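Long-range contacts in probable thiol peroxidase (Chromobacterium violaceum, PDB 3KEB), which probably acts as a peroxidase, as a member of the redoxin family with a thioredoxin-like fold: residues A[22-28]-A[146-152]; A[31-36]-A[110-116]; A[57-61]-A[95-99]; A[138-142]-A[162-167]. One frame throughout, in Å; residues are numbered along the deposited sequence. Where two conformers were deposited one is given.

Interaction 1. Residues A[22-28]-A[146-152]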
loop_
_atom_site.group_PDB
_atom_site.type_symbol
_atom_site.label_atom_id
_atom_site.label_comp_id
_atom_site.label_asym_id
_atom_site.label_seq_id
_atom_site.Cartn_x
_atom_site.Cartn_y
_atom_site.Cartn_z
ATOM N N PRO A 22 -11.529 -19.123 0.778
ATOM C CA PRO A 22 -12.587 -19.707 1.643
ATOM C C PRO A 22 -13.858 -20.075 0.894
ATOM O O PRO A 22 -14.263 -19.388 -0.074
ATOM C CB PRO A 22 -12.868 -18.619 2.670
ATOM C CG PRO A 22 -11.599 -17.831 2.716
ATOM C CD PRO A 22 -11.124 -17.797 1.283
ATOM N N ARG A 23 -14.452 -21.172 1.336
ATOM C CA ARG A 23 -15.648 -21.741 0.707
ATOM C C ARG A 23 -16.811 -21.770 1.669
ATOM O O ARG A 23 -16.624 -21.698 2.889
ATOM C CB ARG A 23 -15.383 -23.172 0.248
ATOM C CG ARG A 23 -14.409 -23.260 -0.905
ATOM C CD ARG A 23 -14.387 -24.680 -1.491
ATOM N NE ARG A 23 -13.018 -25.100 -1.731
ATOM C CZ ARG A 23 -12.650 -26.361 -1.918
ATOM N NH1 ARG A 23 -13.554 -27.327 -1.929
ATOM N NH2 ARG A 23 -11.372 -26.643 -2.115
ATOM N N LYS A 24 -18.011 -21.902 1.112
ATOM C CA LYS A 24 -19.232 -22.053 1.887
ATOM C C LYS A 24 -19.020 -23.112 2.968
ATOM O O LYS A 24 -18.553 -24.223 2.666
ATOM C CB LYS A 24 -20.391 -22.486 0.958
ATOM C CG LYS A 24 -21.646 -22.839 1.730
ATOM C CD LYS A 24 -22.994 -22.529 0.987
ATOM C CE LYS A 24 -24.098 -22.021 2.023
ATOM N NZ LYS A 24 -24.908 -20.708 1.752
ATOM N N GLY A 25 -19.379 -22.769 4.201
ATOM C CA GLY A 25 -19.271 -23.661 5.331
ATOM C C GLY A 25 -17.978 -23.578 6.120
ATOM O O GLY A 25 -17.911 -24.099 7.237
ATOM N N ASP A 26 -16.963 -22.953 5.534
ATOM C CA ASP A 26 -15.707 -22.656 6.229
ATOM C C ASP A 26 -15.874 -21.548 7.270
ATOM O O ASP A 26 -16.687 -20.613 7.087
ATOM C CB ASP A 26 -14.597 -22.182 5.262
ATOM C CG ASP A 26 -14.077 -23.237 4.338
ATOM O OD1 ASP A 26 -14.423 -24.436 4.469
ATOM O OD2 ASP A 26 -13.241 -22.836 3.467
ATOM N N TYR A 27 -15.094 -21.630 8.349
ATOM C CA TYR A 27 -14.873 -20.497 9.248
ATOM C C TYR A 27 -13.801 -19.609 8.601
ATOM O O TYR A 27 -12.836 -20.131 8.021
ATOM C CB TYR A 27 -14.435 -20.953 10.633
ATOM C CG TYR A 27 -15.554 -21.500 11.499
ATOM C CD1 TYR A 27 -16.295 -20.661 12.349
ATOM C CD2 TYR A 27 -15.875 -22.829 11.483
ATOM C CE1 TYR A 27 -17.305 -21.170 13.165
ATOM C CE2 TYR A 27 -16.883 -23.328 12.295
ATOM C CZ TYR A 27 -17.598 -22.483 13.121
ATOM O OH TYR A 27 -18.601 -23.007 13.914
ATOM N N LEU A 28 -14.017 -18.293 8.616
ATOM C CA LEU A 28 -13.014 -17.356 8.075
ATOM C C LEU A 28 -11.652 -17.571 8.687
ATOM O O LEU A 28 -11.508 -17.776 9.948
ATOM C CB LEU A 28 -13.438 -15.906 8.255
ATOM C CG LEU A 28 -14.681 -15.360 7.541
ATOM C CD1 LEU A 28 -15.134 -14.079 8.174
ATOM C CD2 LEU A 28 -14.441 -15.198 6.032
ATOM N N ALA A 146 -20.993 -15.688 13.278
ATOM C CA ALA A 146 -20.067 -16.725 13.733
ATOM C C ALA A 146 -18.821 -16.876 12.828
ATOM O O ALA A 146 -17.997 -17.785 13.028
ATOM C CB ALA A 146 -20.839 -18.112 13.807
ATOM N N ASN A 147 -18.708 -16.013 11.835
ATOM C CA ASN A 147 -17.664 -16.043 10.807
ATOM C C ASN A 147 -17.655 -17.299 9.955
ATOM O O ASN A 147 -16.650 -17.674 9.400
ATOM C CB ASN A 147 -16.279 -15.738 11.402
ATOM C CG ASN A 147 -16.232 -14.356 12.030
ATOM O OD1 ASN A 147 -16.832 -13.353 11.484
ATOM N ND2 ASN A 147 -15.629 -14.277 13.193
ATOM N N VAL A 148 -18.823 -17.909 9.792
ATOM C CA VAL A 148 -18.991 -18.987 8.835
ATOM C C VAL A 148 -19.372 -18.406 7.494
ATOM O O VAL A 148 -20.265 -17.536 7.394
ATOM C CB VAL A 148 -20.047 -20.000 9.318
ATOM C CG1 VAL A 148 -20.410 -20.951 8.207
ATOM C CG2 VAL A 148 -19.502 -20.737 10.512
ATOM N N VAL A 149 -18.711 -18.912 6.444
ATOM C CA VAL A 149 -18.932 -18.460 5.069
ATOM C C VAL A 149 -20.235 -19.022 4.492
ATOM O O VAL A 149 -20.467 -20.242 4.550
ATOM C CB VAL A 149 -17.719 -18.846 4.175
ATOM C CG1 VAL A 149 -17.921 -18.438 2.693
ATOM C CG2 VAL A 149 -16.445 -18.133 4.667
ATOM N N HIS A 150 -21.084 -18.130 3.961
ATOM C CA HIS A 150 -22.345 -18.518 3.239
ATOM C C HIS A 150 -22.264 -18.400 1.706
ATOM O O HIS A 150 -22.966 -19.108 0.955
ATOM C CB HIS A 150 -23.524 -17.654 3.714
ATOM C CG HIS A 150 -23.958 -17.948 5.110
ATOM N ND1 HIS A 150 -25.202 -18.453 5.417
ATOM C CD2 HIS A 150 -23.302 -17.828 6.283
ATOM C CE1 HIS A 150 -25.292 -18.627 6.721
ATOM N NE2 HIS A 150 -24.148 -18.261 7.269
ATOM N N TYR A 151 -21.359 -17.551 1.236
ATOM C CA TYR A 151 -21.126 -17.333 -0.187
ATOM C C TYR A 151 -19.719 -16.779 -0.369
ATOM O O TYR A 151 -19.286 -15.894 0.405
ATOM C CB TYR A 151 -22.155 -16.290 -0.733
ATOM C CG TYR A 151 -21.937 -15.989 -2.149
ATOM C CD1 TYR A 151 -22.497 -16.781 -3.111
ATOM C CD2 TYR A 151 -21.089 -14.935 -2.549
ATOM C CE1 TYR A 151 -22.273 -16.518 -4.475
ATOM C CE2 TYR A 151 -20.850 -14.669 -3.920
ATOM C CZ TYR A 151 -21.469 -15.457 -4.863
ATOM O OH TYR A 151 -21.282 -15.269 -6.220
ATOM N N SER A 152 -19.014 -17.235 -1.392
ATOM C CA SER A 152 -17.725 -16.619 -1.739
ATOM C C SER A 152 -17.525 -16.650 -3.266
ATOM O O SER A 152 -17.930 -17.601 -3.917
ATOM C CB SER A 152 -16.535 -17.283 -0.979
ATOM O OG SER A 152 -16.308 -18.625 -1.388
HETATM O O HOH W 1 -26.868 -18.980 3.096
#
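Three backbone hydrogen bonds join residues 22-28 to residues 146-152. Gly25 N gives a nearly straight bond to Val149 O (2.8 Å, 176° at the hydrogen), Val149 N returns one to Asp26 O, and Leu28 N reaches Asn147 O, so that Tyr27 and Val148 form a single bridge.

Side-chain polar groups add two more bonds. Ser152 OG donates to Pro22 O at a very short 2.5 Å; its torsion, chi1 67°, sets the hydroxyl between its own backbone N and carbonyl. Lys24 bends along its length to bring NZ to His150 O (2.6 Å), in the carbonyl plane and on a lone pair. A water accepts from the same NZ and meets His150 ND1, while His150 NE2 is tied to Asp144.

Among the apolar contacts, Val148 CG2 lies over one face of the Tyr27 ring, 3.6 Å from its centroid, a CH-pi contact. The Leu28 and Val149 side chains cross at about a right angle, CD2 on CG2 at 3.8 Å, and Pro22 CB touches that same Val149 methyl.

Residues 22-28 hold their shape through Asp26: its backbone N binds Arg23 O, which closes a type II beta turn with Gly25 at its left-handed third position, and its OD2, accepting from Arg23 N above the carboxylate plane, reinforces it. The turn lies along edge strand 149-154, which carries a classic beta bulge at His150 and Tyr151 opposite Leu142.

Interaction 2. Residues A[31-36]-A[110-116]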
loop_
_atom_site.group_PDB
_atom_site.type_symbol
_atom_site.label_atom_id
_atom_site.label_comp_id
_atom_site.label_asym_id
_atom_site.label_seq_id
_atom_site.Cartn_x
_atom_site.Cartn_y
_atom_site.Cartn_z
ATOM N N PHE A 31 -7.150 -13.004 10.609
ATOM C CA PHE A 31 -6.284 -12.015 9.980
ATOM C C PHE A 31 -5.804 -11.001 11.014
ATOM O O PHE A 31 -6.453 -10.810 12.062
ATOM C CB PHE A 31 -6.963 -11.366 8.739
ATOM C CG PHE A 31 -8.254 -10.622 8.997
ATOM C CD1 PHE A 31 -9.452 -11.086 8.412
ATOM C CD2 PHE A 31 -8.294 -9.419 9.701
ATOM C CE1 PHE A 31 -10.628 -10.401 8.582
ATOM C CE2 PHE A 31 -9.505 -8.722 9.917
ATOM C CZ PHE A 31 -10.663 -9.189 9.335
HETATM N N MSE A 32 -4.669 -10.383 10.711
HETATM C CA MSE A 32 -4.084 -9.283 11.489
HETATM C C MSE A 32 -3.792 -8.172 10.498
HETATM O O MSE A 32 -2.756 -8.229 9.842
HETATM C CB MSE A 32 -2.747 -9.720 12.093
HETATM C CG MSE A 32 -2.860 -10.805 13.141
HETATM SE SE MSE A 32 -1.120 -11.419 13.855
HETATM C CE MSE A 32 -0.074 -11.577 12.190
ATOM N N LEU A 33 -4.695 -7.208 10.346
ATOM C CA LEU A 33 -4.576 -6.159 9.360
ATOM C C LEU A 33 -4.462 -4.814 10.071
ATOM O O LEU A 33 -4.417 -4.780 11.296
ATOM C CB LEU A 33 -5.804 -6.177 8.414
ATOM C CG LEU A 33 -5.886 -7.486 7.609
ATOM C CD1 LEU A 33 -7.170 -7.520 6.819
ATOM C CD2 LEU A 33 -4.666 -7.631 6.680
ATOM N N VAL A 34 -4.387 -3.727 9.299
ATOM C CA VAL A 34 -4.370 -2.406 9.895
ATOM C C VAL A 34 -5.355 -1.531 9.154
ATOM O O VAL A 34 -5.445 -1.532 7.948
ATOM C CB VAL A 34 -2.948 -1.805 9.944
ATOM C CG1 VAL A 34 -2.318 -1.901 8.626
ATOM C CG2 VAL A 34 -2.975 -0.359 10.436
ATOM N N ASP A 35 -6.170 -0.815 9.892
ATOM C CA ASP A 35 -7.214 0.008 9.280
ATOM C C ASP A 35 -6.732 1.391 8.889
ATOM O O ASP A 35 -5.587 1.747 9.100
ATOM C CB ASP A 35 -8.447 0.076 10.189
ATOM C CG ASP A 35 -8.262 0.922 11.441
ATOM O OD1 ASP A 35 -7.383 1.831 11.570
ATOM O OD2 ASP A 35 -9.114 0.691 12.377
ATOM N N ASP A 36 -7.632 2.195 8.343
ATOM C CA ASP A 36 -7.242 3.486 7.824
ATOM C C ASP A 36 -6.776 4.520 8.836
ATOM O O ASP A 36 -6.101 5.501 8.454
ATOM C CB ASP A 36 -8.307 4.061 6.892
ATOM C CG ASP A 36 -9.643 4.360 7.593
ATOM O OD1 ASP A 36 -10.228 3.465 8.211
ATOM O OD2 ASP A 36 -10.093 5.527 7.552
ATOM N N LEU A 110 -11.987 -0.055 6.174
ATOM C CA LEU A 110 -10.930 -0.049 5.163
ATOM C C LEU A 110 -9.649 -0.566 5.793
ATOM O O LEU A 110 -9.076 0.077 6.718
ATOM C CB LEU A 110 -10.764 1.403 4.682
ATOM C CG LEU A 110 -11.971 2.046 4.008
ATOM C CD1 LEU A 110 -11.732 3.517 3.774
ATOM C CD2 LEU A 110 -12.272 1.359 2.648
ATOM N N LEU A 111 -9.220 -1.740 5.347
ATOM C CA LEU A 111 -8.094 -2.442 5.943
ATOM C C LEU A 111 -7.017 -2.656 4.912
ATOM O O LEU A 111 -7.305 -3.026 3.777
ATOM C CB LEU A 111 -8.532 -3.804 6.479
ATOM C CG LEU A 111 -9.787 -3.787 7.374
ATOM C CD1 LEU A 111 -9.977 -5.213 7.963
ATOM C CD2 LEU A 111 -9.720 -2.735 8.502
ATOM N N SER A 112 -5.781 -2.488 5.365
ATOM C CA SER A 112 -4.594 -2.606 4.575
ATOM C C SER A 112 -3.848 -3.873 4.967
ATOM O O SER A 112 -3.794 -4.256 6.166
ATOM C CB SER A 112 -3.687 -1.426 4.852
ATOM O OG SER A 112 -2.408 -1.645 4.318
ATOM N N THR A 113 -3.260 -4.504 3.970
ATOM C CA THR A 113 -2.462 -5.691 4.205
ATOM C C THR A 113 -1.010 -5.373 4.507
ATOM O O THR A 113 -0.160 -6.300 4.575
ATOM C CB THR A 113 -2.501 -6.631 3.024
ATOM O OG1 THR A 113 -1.973 -5.990 1.869
ATOM C CG2 THR A 113 -3.965 -7.067 2.715
ATOM N N LEU A 114 -0.670 -4.106 4.718
ATOM C CA LEU A 114 0.771 -3.846 4.934
ATOM C C LEU A 114 1.328 -4.528 6.207
ATOM O O LEU A 114 2.444 -4.934 6.192
ATOM C CB LEU A 114 1.140 -2.354 4.841
ATOM C CG LEU A 114 1.262 -1.619 6.127
ATOM C CD1 LEU A 114 1.728 -0.161 5.992
ATOM C CD2 LEU A 114 -0.123 -1.721 6.728
ATOM N N ARG A 115 0.559 -4.691 7.278
ATOM C CA ARG A 115 1.149 -5.225 8.521
ATOM C C ARG A 115 1.503 -6.703 8.332
ATOM O O ARG A 115 2.411 -7.226 8.997
ATOM C CB ARG A 115 0.247 -4.940 9.744
ATOM C CG ARG A 115 0.477 -5.790 10.986
ATOM C CD ARG A 115 1.833 -5.571 11.572
ATOM N NE ARG A 115 2.322 -6.811 12.159
ATOM C CZ ARG A 115 2.080 -7.211 13.399
ATOM N NH1 ARG A 115 1.371 -6.461 14.234
ATOM N NH2 ARG A 115 2.572 -8.372 13.808
ATOM N N GLY A 116 0.853 -7.374 7.398
ATOM C CA GLY A 116 1.266 -8.721 7.047
ATOM C C GLY A 116 0.659 -9.152 5.731
ATOM O O GLY A 116 -0.519 -9.483 5.664
HETATM O O HOH W 2 -11.691 1.286 8.774
#
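Strand 32-35 runs beside the end of strand 109-112, their short axes 4.5 Å apart at closest and their directions 123° from each other, antiparallel but strongly twisted. Val34 and Ser112 form a hydrogen-bonded pair: Ser112 N donates to Val34 O (2.8 Å) and Val34 N to Ser112 O (3.2 Å). Asp35 and Leu111 make the neighbouring non-hydrogen-bonded pair, where Asp35 CA comes within 3.2 Å of Leu110 O in a CA-H...O contact.

On the face with Asp35, Leu111 spreads its two methyls: CD2 packs on Asp35 CB at 3.5 Å, while CD1 reaches Leu33 CD1 (3.8 Å) and the Phe31 ring at CE2 (4.0 Å). With CG anti to its carbonyl carbon (chi1 -63°), Leu33 turns its other methyl, CD2, over Ser112 O and Thr113 CA. One of the two antiparallel margins of the mixed central sheet of the thioredoxin-like fold begins here: strand 109-112 is antiparallel to 32-35 but parallel to 84-89 on its other side.

Ser112 OG accepts from Leu114 N, an ST turn that bends the chain away from the strand, and is also bonded to Asp91 O. A water donates to Asp36 OD1 (2.7 Å) and accepts from Leu110 N, bridging the segments; Asp36 OD2 has its salt bridge with Arg100. Beyond the turn, Leu114 and Arg115 pack on Ser133 of the second subunit.

Interaction 3. Residues A[57-61]-A[95-99]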
loop_
_atom_site.group_PDB
_atom_site.type_symbol
_atom_site.label_atom_id
_atom_site.label_comp_id
_atom_site.label_asym_id
_atom_site.label_seq_id
_atom_site.Cartn_x
_atom_site.Cartn_y
_atom_site.Cartn_z
ATOM N N LEU A 57 -8.533 -4.376 -5.887
ATOM C CA LEU A 57 -7.142 -4.115 -6.255
ATOM C C LEU A 57 -6.623 -2.936 -5.484
ATOM O O LEU A 57 -5.575 -2.937 -4.751
ATOM C CB LEU A 57 -6.957 -3.920 -7.763
ATOM C CG LEU A 57 -7.218 -5.108 -8.652
ATOM C CD1 LEU A 57 -7.076 -4.720 -10.160
ATOM C CD2 LEU A 57 -6.169 -6.280 -8.234
ATOM N N SER A 58 -7.375 -1.818 -5.528
ATOM C CA SER A 58 -6.965 -0.734 -4.769
ATOM C C SER A 58 -8.186 0.317 -4.782
ATOM O O SER A 58 -8.947 0.207 -5.676
ATOM C CB SER A 58 -5.911 0.059 -5.497
ATOM O OG SER A 58 -5.779 1.438 -5.007
ATOM N N VAL A 59 -8.346 1.128 -3.762
ATOM C CA VAL A 59 -9.310 2.277 -3.749
ATOM C C VAL A 59 -8.946 3.400 -4.733
ATOM O O VAL A 59 -9.774 4.306 -4.985
ATOM C CB VAL A 59 -9.464 2.937 -2.327
ATOM C CG1 VAL A 59 -10.108 2.003 -1.323
ATOM C CG2 VAL A 59 -8.110 3.484 -1.774
ATOM N N ASP A 60 -7.781 3.321 -5.356
ATOM C CA ASP A 60 -7.378 4.250 -6.384
ATOM C C ASP A 60 -7.433 3.673 -7.783
ATOM O O ASP A 60 -6.900 4.247 -8.716
ATOM C CB ASP A 60 -6.008 4.814 -6.020
ATOM C CG ASP A 60 -6.094 5.819 -4.899
ATOM O OD1 ASP A 60 -6.819 6.825 -5.099
ATOM O OD2 ASP A 60 -5.433 5.656 -3.871
ATOM N N GLU A 61 -8.060 2.513 -7.943
ATOM C CA GLU A 61 -8.501 2.044 -9.272
ATOM C C GLU A 61 -9.976 2.468 -9.401
ATOM O O GLU A 61 -10.626 2.749 -8.405
ATOM C CB GLU A 61 -8.409 0.532 -9.387
ATOM C CG GLU A 61 -6.959 -0.044 -9.437
ATOM C CD GLU A 61 -6.153 0.385 -10.696
ATOM O OE1 GLU A 61 -6.756 0.552 -11.814
ATOM O OE2 GLU A 61 -4.913 0.577 -10.557
ATOM N N SER A 95 -3.393 6.106 2.373
ATOM C CA SER A 95 -4.242 6.196 1.172
ATOM C C SER A 95 -5.692 5.797 1.431
ATOM O O SER A 95 -6.591 6.392 0.860
ATOM C CB SER A 95 -3.693 5.341 0.025
ATOM O OG SER A 95 -2.388 5.778 -0.297
ATOM N N LEU A 96 -5.913 4.805 2.292
ATOM C CA LEU A 96 -7.287 4.397 2.674
ATOM C C LEU A 96 -7.973 5.580 3.411
ATOM O O LEU A 96 -9.132 5.909 3.147
ATOM C CB LEU A 96 -7.244 3.118 3.508
ATOM C CG LEU A 96 -6.788 1.855 2.778
ATOM C CD1 LEU A 96 -6.599 0.644 3.753
ATOM C CD2 LEU A 96 -7.753 1.522 1.643
ATOM N N ALA A 97 -7.244 6.242 4.307
ATOM C CA ALA A 97 -7.763 7.407 5.008
ATOM C C ALA A 97 -8.106 8.539 4.052
ATOM O O ALA A 97 -9.174 9.193 4.188
ATOM C CB ALA A 97 -6.809 7.840 6.106
ATOM N N ARG A 98 -7.263 8.749 3.049
ATOM C CA ARG A 98 -7.535 9.755 2.025
ATOM C C ARG A 98 -8.828 9.399 1.236
ATOM O O ARG A 98 -9.673 10.251 1.035
ATOM C CB ARG A 98 -6.397 9.858 1.040
ATOM C CG ARG A 98 -6.661 10.837 -0.051
ATOM C CD ARG A 98 -6.132 10.313 -1.378
ATOM N NE ARG A 98 -6.658 11.173 -2.434
ATOM C CZ ARG A 98 -7.613 10.846 -3.307
ATOM N NH1 ARG A 98 -8.178 9.622 -3.324
ATOM N NH2 ARG A 98 -7.973 11.765 -4.198
ATOM N N ALA A 99 -8.977 8.139 0.844
ATOM C CA ALA A 99 -10.213 7.676 0.162
ATOM C C ALA A 99 -11.467 7.977 1.000
ATOM O O ALA A 99 -12.441 8.506 0.475
ATOM C CB ALA A 99 -10.148 6.213 -0.121
HETATM O O HOH W 3 -7.172 7.138 -1.916
#
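Val59 turns CG1 anti to its carbonyl carbon (chi1 -66°), which leaves CG2 between its backbone N and carbonyl and sends both methyls to the helix. CG1 meets Leu96 CD2 at 3.8 Å, the two side chains crossing at about a right angle, and CG2 rests on Ala99 CB, also at 3.8 Å. The two helix residues lie three positions apart, so Val59 faces a single side of helix 93-103.

Beside this apolar patch, Arg98 starts with CG anti to its backbone N (chi1 178°) and bends at chi2, carrying NH1 to 3.6 Å from Asp60 OD1. The carboxylate oxygen lies well out of the guanidinium plane, making this a salt bridge of charges alone. A water fills in at the edge of the guanidinium, accepting from NH1 at 3.0 Å and lying 2.9 Å from Ser95 O.

Residues 58-61 form a type I beta turn, with an ST turn laid over it: Ser58 OG accepts from Asp60 N (2.8 Å). This turn follows strand 51-55 and leads toward helix 67-77. Asp91 holds the turn, binding Ser58 OG and Val59 N through its two carboxylate oxygens.

At the interface with the second subunit, the same polar groups find further partners. Asp60 OD2 accepts from Ser95 OG of that subunit and Asp60 OD1 pairs with its Arg98, while Arg98 NH2 makes a salt bridge to Glu102 of the second subunit.

Interaction 4. Residues A[138-142]-A[162-167]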
loop_
_atom_site.group_PDB
_atom_site.type_symbol
_atom_site.label_atom_id
_atom_site.label_comp_id
_atom_site.label_asym_id
_atom_site.label_seq_id
_atom_site.Cartn_x
_atom_site.Cartn_y
_atom_site.Cartn_z
ATOM N N PRO A 138 -9.501 -9.437 -6.727
ATOM C CA PRO A 138 -10.820 -9.047 -6.246
ATOM C C PRO A 138 -11.766 -10.246 -5.939
ATOM O O PRO A 138 -11.832 -11.210 -6.704
ATOM C CB PRO A 138 -11.371 -8.183 -7.379
ATOM C CG PRO A 138 -10.620 -8.634 -8.550
ATOM C CD PRO A 138 -9.239 -8.835 -8.038
ATOM N N ALA A 139 -12.396 -10.194 -4.762
ATOM C CA ALA A 139 -13.202 -11.290 -4.229
ATOM C C ALA A 139 -14.222 -10.773 -3.227
ATOM O O ALA A 139 -14.172 -9.610 -2.747
ATOM C CB ALA A 139 -12.295 -12.395 -3.614
ATOM N N ILE A 140 -15.244 -11.578 -3.028
ATOM C CA ILE A 140 -16.286 -11.219 -2.088
ATOM C C ILE A 140 -16.597 -12.397 -1.272
ATOM O O ILE A 140 -16.644 -13.508 -1.798
ATOM C CB ILE A 140 -17.573 -10.671 -2.773
ATOM C CG1 ILE A 140 -18.580 -10.195 -1.731
ATOM C CG2 ILE A 140 -18.253 -11.715 -3.735
ATOM C CD1 ILE A 140 -19.677 -9.219 -2.380
ATOM N N ILE A 141 -16.818 -12.169 0.017
ATOM C CA ILE A 141 -17.179 -13.257 0.944
ATOM C C ILE A 141 -18.216 -12.793 1.928
ATOM O O ILE A 141 -18.009 -11.827 2.649
ATOM C CB ILE A 141 -15.970 -13.705 1.787
ATOM C CG1 ILE A 141 -14.809 -14.134 0.911
ATOM C CG2 ILE A 141 -16.354 -14.862 2.773
ATOM C CD1 ILE A 141 -13.516 -14.405 1.694
ATOM N N LEU A 142 -19.360 -13.463 1.922
ATOM C CA LEU A 142 -20.432 -13.232 2.874
ATOM C C LEU A 142 -20.264 -14.244 4.009
ATOM O O LEU A 142 -20.273 -15.475 3.781
ATOM C CB LEU A 142 -21.793 -13.455 2.226
ATOM C CG LEU A 142 -23.017 -13.440 3.123
ATOM C CD1 LEU A 142 -23.260 -12.043 3.713
ATOM C CD2 LEU A 142 -24.247 -14.037 2.344
ATOM N N PHE A 162 -19.367 -8.483 -8.826
ATOM C CA PHE A 162 -19.796 -9.673 -8.103
ATOM C C PHE A 162 -21.224 -10.077 -8.475
ATOM O O PHE A 162 -22.014 -9.253 -8.936
ATOM C CB PHE A 162 -19.731 -9.394 -6.591
ATOM C CG PHE A 162 -18.383 -8.945 -6.107
ATOM C CD1 PHE A 162 -17.256 -9.759 -6.283
ATOM C CD2 PHE A 162 -18.243 -7.730 -5.435
ATOM C CE1 PHE A 162 -16.010 -9.356 -5.864
ATOM C CE2 PHE A 162 -16.984 -7.350 -4.956
ATOM C CZ PHE A 162 -15.880 -8.155 -5.186
ATOM N N ASP A 163 -21.585 -11.335 -8.217
ATOM C CA ASP A 163 -22.907 -11.877 -8.510
ATOM C C ASP A 163 -23.853 -11.538 -7.355
ATOM O O ASP A 163 -24.200 -12.393 -6.526
ATOM C CB ASP A 163 -22.831 -13.385 -8.702
ATOM C CG ASP A 163 -24.113 -13.977 -9.285
ATOM O OD1 ASP A 163 -25.128 -13.296 -9.335
ATOM O OD2 ASP A 163 -24.079 -15.167 -9.680
ATOM N N PHE A 164 -24.254 -10.257 -7.330
ATOM C CA PHE A 164 -25.053 -9.759 -6.267
ATOM C C PHE A 164 -26.409 -10.469 -6.257
ATOM O O PHE A 164 -26.937 -10.742 -5.189
ATOM C CB PHE A 164 -25.247 -8.254 -6.386
ATOM C CG PHE A 164 -23.993 -7.454 -6.192
ATOM C CD1 PHE A 164 -23.284 -7.506 -4.997
ATOM C CD2 PHE A 164 -23.503 -6.677 -7.222
ATOM C CE1 PHE A 164 -22.095 -6.778 -4.824
ATOM C CE2 PHE A 164 -22.342 -5.945 -7.059
ATOM C CZ PHE A 164 -21.630 -6.006 -5.882
ATOM N N ASP A 165 -26.970 -10.767 -7.431
ATOM C CA ASP A 165 -28.229 -11.529 -7.464
ATOM C C ASP A 165 -28.140 -12.859 -6.704
ATOM O O ASP A 165 -29.082 -13.246 -5.993
ATOM C CB ASP A 165 -28.704 -11.773 -8.878
ATOM C CG ASP A 165 -29.260 -10.509 -9.535
ATOM O OD1 ASP A 165 -29.550 -9.511 -8.816
ATOM O OD2 ASP A 165 -29.364 -10.511 -10.782
ATOM N N ALA A 166 -27.025 -13.552 -6.832
ATOM C CA ALA A 166 -26.835 -14.800 -6.090
ATOM C C ALA A 166 -26.768 -14.596 -4.565
ATOM O O ALA A 166 -27.334 -15.375 -3.775
ATOM C CB ALA A 166 -25.551 -15.508 -6.577
ATOM N N ILE A 167 -26.056 -13.552 -4.154
ATOM C CA ILE A 167 -25.960 -13.187 -2.731
ATOM C C ILE A 167 -27.351 -12.776 -2.202
ATOM O O ILE A 167 -27.785 -13.242 -1.134
ATOM C CB ILE A 167 -24.913 -12.061 -2.498
ATOM C CG1 ILE A 167 -23.548 -12.455 -3.079
ATOM C CG2 ILE A 167 -24.843 -11.714 -1.012
ATOM C CD1 ILE A 167 -22.422 -11.365 -2.956
#
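Ile140 presses its branched CB onto the middle of one face of the Phe162 ring, 3.6 Å from the centroid and 9° off the normal, a CH-pi contact. Its CG2 lies closer to the rim, 3.4 Å from Phe162 CD1. Because CG1 is anti to the backbone N (chi1 -175°), the longer branch extends toward the helix, where Ile140 CD1 meets Ile167 CD1 tip to tip at 3.5 Å. Two residues farther along the strand, Leu142 CD2 and Ile167 CG2 pass each other in opposite directions, 4.1 Å apart.

This is a helix laid on a sheet face, as in the alpha/beta sandwich of thioredoxin-like proteins: helix 164-177 packs against strand 139-143, with Ile140 and Leu142 pointing to it and Ile141 to the other face.

Farther out, the Phe162 ring has Phe164 CZ in plane at its edge, and the Phe164 ring takes Phe162 CB over one face. Asp163, between them, is the N-cap of the helix; its OD1 accepts from Ala166 N at 3.2 Å, from above the carboxylate plane. Helix 67-77 packs alongside through Leu69 and Thr73, which touch Phe162, and Phe76, which meets both the Phe164 ring and Ile167.

From the N terminus, residues 22-28 come first and pair with 146-152, so interaction 1 closes a long loop that holds both interactions 2 and 3. Strand 32-35 follows and joins 110-116 in interaction 2; within that loop lies interaction 3, tying the turn at 57-61 to helix 93-103. These two touch where Leu96 packs against Leu111 and Ser112, and both reach the second subunit. Interaction 4 opens after interaction 2 has closed and crosses interaction 1: strand 139-143 pairs with strand 149-154 through Leu142, His150 and Tyr151, and Tyr151 packs on Ile167. Interactions 1, 2 and 4 all reach the central sheet.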